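Local coordinates for protein 2-C-methyl-D-erythritol 4-phosphate cytidylyltransferase (Anaerococcus prevotii, PDB 4KT7) that probably catalyses the transfer of a cytidylyl group from CTP to 2-C-methyl-D-erythritol 4-phosphate, releasing diphosphate, in the DXP route to isoprenoids, at residues K132-V144 / R159-D172. Residues are numbered along the deposited sequence; the frame is centred on the assembly and turned at random.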
# COMPACT_ATOMS: atom_id res chain seq x y z
N LYS A 132 -20.71 -3.29 -16.71
CA LYS A 132 -20.02 -4.26 -17.56
C LYS A 132 -18.58 -4.50 -17.15
O LYS A 132 -17.93 -5.39 -17.68
CB LYS A 132 -20.15 -3.87 -19.04
CG LYS A 132 -21.62 -3.84 -19.50
CD LYS A 132 -21.75 -3.97 -21.01
CE LYS A 132 -23.17 -4.42 -21.37
NZ LYS A 132 -23.29 -4.89 -22.79
N ALA A 133 -18.10 -3.71 -16.18
CA ALA A 133 -16.76 -3.90 -15.64
C ALA A 133 -16.80 -3.57 -14.17
O ALA A 133 -17.43 -2.59 -13.77
CB ALA A 133 -15.76 -3.02 -16.36
N VAL A 134 -16.14 -4.40 -13.36
CA VAL A 134 -16.18 -4.28 -11.91
C VAL A 134 -14.78 -4.60 -11.39
O VAL A 134 -14.18 -5.58 -11.82
CB VAL A 134 -17.16 -5.32 -11.32
CG1 VAL A 134 -17.26 -5.19 -9.80
CG2 VAL A 134 -18.56 -5.20 -11.97
N ILE A 135 -14.24 -3.79 -10.49
CA ILE A 135 -12.96 -4.15 -9.85
C ILE A 135 -13.08 -4.02 -8.35
O ILE A 135 -13.96 -3.31 -7.87
CB ILE A 135 -11.81 -3.24 -10.32
CG1 ILE A 135 -12.03 -1.80 -9.85
CG2 ILE A 135 -11.71 -3.26 -11.84
CD1 ILE A 135 -10.89 -0.85 -10.25
N THR A 136 -12.21 -4.72 -7.61
CA THR A 136 -12.21 -4.60 -6.15
C THR A 136 -11.03 -3.69 -5.78
O THR A 136 -9.98 -3.77 -6.40
CB THR A 136 -12.04 -5.97 -5.47
OG1 THR A 136 -11.02 -6.69 -6.17
CG2 THR A 136 -13.32 -6.76 -5.54
N ALA A 137 -11.20 -2.83 -4.77
CA ALA A 137 -10.14 -1.88 -4.41
C ALA A 137 -10.36 -1.43 -2.98
O ALA A 137 -11.47 -1.58 -2.45
CB ALA A 137 -10.15 -0.66 -5.38
N THR A 138 -9.31 -0.89 -2.34
CA THR A 138 -9.42 -0.43 -0.95
C THR A 138 -8.83 0.96 -0.82
O THR A 138 -7.80 1.27 -1.45
CB THR A 138 -8.68 -1.34 0.05
OG1 THR A 138 -7.32 -1.53 -0.37
CG2 THR A 138 -9.41 -2.69 0.21
N LYS A 139 -9.47 1.80 -0.01
CA LYS A 139 -8.98 3.15 0.18
C LYS A 139 -7.56 3.06 0.72
O LYS A 139 -7.28 2.26 1.62
CB LYS A 139 -9.85 3.95 1.15
CG LYS A 139 -9.39 5.40 1.27
CD LYS A 139 -10.27 6.18 2.24
CE LYS A 139 -11.58 6.59 1.57
NZ LYS A 139 -12.59 6.98 2.60
N SER A 140 -6.65 3.84 0.15
CA SER A 140 -5.26 3.73 0.56
C SER A 140 -5.12 4.27 1.97
O SER A 140 -5.54 5.40 2.27
CB SER A 140 -4.34 4.50 -0.39
OG SER A 140 -3.02 4.50 0.13
N LYS A 141 -4.55 3.43 2.83
CA LYS A 141 -4.21 3.84 4.17
C LYS A 141 -2.92 4.66 4.21
O LYS A 141 -2.75 5.46 5.11
CB LYS A 141 -4.08 2.62 5.08
CG LYS A 141 -5.41 2.07 5.57
CD LYS A 141 -5.18 0.93 6.59
CE LYS A 141 -6.51 0.35 7.07
NZ LYS A 141 -6.35 -0.81 8.00
N ASP A 142 -2.02 4.44 3.26
CA ASP A 142 -0.82 5.27 3.17
C ASP A 142 -1.11 6.50 2.31
O ASP A 142 -1.82 6.40 1.32
CB ASP A 142 0.33 4.50 2.52
CG ASP A 142 0.89 3.43 3.43
OD1 ASP A 142 1.50 3.80 4.46
OD2 ASP A 142 0.74 2.23 3.11
N THR A 143 -0.57 7.65 2.68
CA THR A 143 -0.87 8.86 1.92
C THR A 143 -0.09 8.91 0.62
O THR A 143 1.14 8.84 0.62
CB THR A 143 -0.56 10.13 2.72
OG1 THR A 143 -1.41 10.18 3.86
CG2 THR A 143 -0.77 11.38 1.86
N VAL A 144 -0.82 9.06 -0.49
CA VAL A 144 -0.24 9.11 -1.83
C VAL A 144 0.09 10.54 -2.29
O VAL A 144 -0.66 11.47 -2.02
CB VAL A 144 -1.21 8.49 -2.85
CG1 VAL A 144 -0.77 8.79 -4.27
CG2 VAL A 144 -1.29 6.99 -2.62
N ARG A 159 -7.43 12.42 -0.55
CA ARG A 159 -7.24 11.09 0.05
C ARG A 159 -8.44 10.17 0.05
O ARG A 159 -8.28 8.94 0.06
CB ARG A 159 -6.78 11.24 1.50
CG ARG A 159 -5.34 10.86 1.72
CD ARG A 159 -5.03 10.81 3.19
NE ARG A 159 -4.15 9.70 3.54
CZ ARG A 159 -4.52 8.67 4.30
NH1 ARG A 159 -5.75 8.61 4.79
NH2 ARG A 159 -3.65 7.71 4.57
N ASP A 160 -9.63 10.75 0.09
CA ASP A 160 -10.86 9.96 0.10
C ASP A 160 -11.12 9.22 -1.21
O ASP A 160 -11.98 8.34 -1.28
CB ASP A 160 -12.05 10.86 0.39
CG ASP A 160 -12.07 11.34 1.81
OD1 ASP A 160 -11.80 10.51 2.71
OD2 ASP A 160 -12.36 12.54 2.02
N TYR A 161 -10.38 9.59 -2.25
CA TYR A 161 -10.63 9.01 -3.57
C TYR A 161 -9.44 8.22 -4.11
O TYR A 161 -9.42 7.85 -5.29
CB TYR A 161 -11.08 10.12 -4.53
CG TYR A 161 -12.34 10.81 -4.07
CD1 TYR A 161 -13.55 10.13 -4.05
CD2 TYR A 161 -12.33 12.12 -3.64
CE1 TYR A 161 -14.72 10.75 -3.61
CE2 TYR A 161 -13.50 12.76 -3.19
CZ TYR A 161 -14.69 12.06 -3.18
OH TYR A 161 -15.86 12.64 -2.76
N VAL A 162 -8.46 7.96 -3.25
CA VAL A 162 -7.26 7.20 -3.61
C VAL A 162 -7.38 5.73 -3.17
O VAL A 162 -7.42 5.44 -1.98
CB VAL A 162 -5.98 7.81 -2.97
CG1 VAL A 162 -4.76 7.02 -3.40
CG2 VAL A 162 -5.82 9.31 -3.35
N TYR A 163 -7.46 4.81 -4.13
CA TYR A 163 -7.65 3.38 -3.84
C TYR A 163 -6.58 2.49 -4.46
O TYR A 163 -6.12 2.72 -5.57
CB TYR A 163 -9.01 2.90 -4.34
CG TYR A 163 -10.18 3.32 -3.49
CD1 TYR A 163 -10.45 4.67 -3.25
CD2 TYR A 163 -11.04 2.38 -2.95
CE1 TYR A 163 -11.53 5.05 -2.46
CE2 TYR A 163 -12.13 2.76 -2.17
CZ TYR A 163 -12.37 4.09 -1.94
OH TYR A 163 -13.46 4.45 -1.18
N ASN A 164 -6.21 1.45 -3.72
CA ASN A 164 -5.29 0.44 -4.22
C ASN A 164 -6.11 -0.72 -4.74
O ASN A 164 -6.94 -1.24 -4.00
CB ASN A 164 -4.40 -0.07 -3.08
CG ASN A 164 -3.57 1.04 -2.45
OD1 ASN A 164 -3.67 1.31 -1.25
ND2 ASN A 164 -2.73 1.66 -3.26
N ILE A 165 -5.88 -1.16 -5.98
CA ILE A 165 -6.68 -2.25 -6.51
C ILE A 165 -6.22 -3.61 -6.02
O ILE A 165 -5.07 -3.81 -5.63
CB ILE A 165 -6.70 -2.27 -8.06
CG1 ILE A 165 -5.34 -2.70 -8.61
CG2 ILE A 165 -7.12 -0.90 -8.59
CD1 ILE A 165 -5.32 -2.83 -10.11
N GLN A 166 -7.14 -4.57 -6.03
CA GLN A 166 -6.77 -5.94 -5.76
C GLN A 166 -7.51 -6.81 -6.79
O GLN A 166 -7.82 -6.34 -7.88
CB GLN A 166 -7.09 -6.32 -4.30
CG GLN A 166 -8.47 -5.85 -3.75
CD GLN A 166 -8.68 -6.18 -2.28
OE1 GLN A 166 -9.65 -6.86 -1.90
NE2 GLN A 166 -7.77 -5.70 -1.43
N THR A 167 -7.76 -8.06 -6.46
CA THR A 167 -8.64 -8.87 -7.30
C THR A 167 -9.56 -9.60 -6.33
O THR A 167 -9.19 -9.78 -5.17
CB THR A 167 -7.86 -9.85 -8.20
OG1 THR A 167 -7.43 -10.98 -7.43
CG2 THR A 167 -6.66 -9.17 -8.86
N PRO A 168 -10.73 -10.06 -6.78
CA PRO A 168 -11.22 -10.21 -8.16
C PRO A 168 -11.61 -8.93 -8.90
O PRO A 168 -11.75 -7.84 -8.32
CB PRO A 168 -12.46 -11.08 -8.00
CG PRO A 168 -12.98 -10.70 -6.66
CD PRO A 168 -11.73 -10.53 -5.80
N GLN A 169 -11.73 -9.09 -10.21
CA GLN A 169 -12.29 -8.10 -11.11
C GLN A 169 -13.26 -8.93 -11.96
O GLN A 169 -13.11 -10.14 -12.02
CB GLN A 169 -11.18 -7.53 -12.00
CG GLN A 169 -10.09 -6.78 -11.26
CD GLN A 169 -9.18 -6.02 -12.22
OE1 GLN A 169 -9.03 -6.38 -13.39
NE2 GLN A 169 -8.58 -4.94 -11.73
N ALA A 170 -14.24 -8.30 -12.61
CA ALA A 170 -15.11 -9.08 -13.49
C ALA A 170 -15.71 -8.20 -14.60
O ALA A 170 -15.83 -6.99 -14.43
CB ALA A 170 -16.23 -9.77 -12.68
N PHE A 171 -16.09 -8.83 -15.72
CA PHE A 171 -16.49 -8.09 -16.93
C PHE A 171 -17.52 -8.86 -17.73
O PHE A 171 -17.61 -10.09 -17.60
CB PHE A 171 -15.28 -7.87 -17.86
CG PHE A 171 -14.08 -7.35 -17.16
CD1 PHE A 171 -13.90 -5.99 -17.00
CD2 PHE A 171 -13.16 -8.22 -16.61
CE1 PHE A 171 -12.80 -5.51 -16.30
CE2 PHE A 171 -12.05 -7.74 -15.93
CZ PHE A 171 -11.88 -6.39 -15.77
N ASP A 172 -18.26 -8.13 -18.56
CA ASP A 172 -18.98 -8.68 -19.71
C ASP A 172 -17.95 -9.43 -20.55
O ASP A 172 -16.90 -8.88 -20.88
CB ASP A 172 -19.63 -7.52 -20.50
CG ASP A 172 -20.44 -8.00 -21.70
OD1 ASP A 172 -19.83 -8.24 -22.76
OD2 ASP A 172 -21.68 -8.10 -21.62
O HOH W 1 -5.06 -0.09 0.45
O HOH W 2 -6.56 -3.20 -2.17
O HOH W 3 -5.96 7.72 0.83
O HOH W 4 -0.62 3.41 -2.18
O HOH W 5 -1.30 1.67 1.30
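The T136 side chain crosses P168 at about a right angle, at a beta bulge where strand 133-139 changes partner in the mixed sheet of this IspD-family, GT-A-type domain. It pairs antiparallel with 168-172 first and with 162-166 after the bulge. A cis peptide bond precedes P168, and the chain turns a corner at T167. T136 OG1 sits between the backbone N and the carbonyl carbon (chi1 44°). T136 OG1 makes a short hydrogen bond to P168 O, 2.5 Å, in the carbonyl plane on a lone pair. The T136 backbone N reaches the same oxygen only weakly. I135 and Q169 run next to each other in the same direction; Q169 NE2 is hydrogen-bonded to D192 OD2. Beyond the bulge, K139 CB is 4.1 Å from the centroid of the Y163 ring, a CH-pi contact over the face. The lysine chain then bends at chi3 (-79°) and runs alongside D160, with a long salt bridge from K139 NZ to D160 OD1. Two waters link T138 OG1 to N164, one at OD1 and one at the backbone O. V162, Y163 and N164 also pair with a strand of the second subunit. At the far end, R159 NE donates to T143 OG1 at 2.8 Å, with the hydroxyl tilted 28° out of the guanidinium plane.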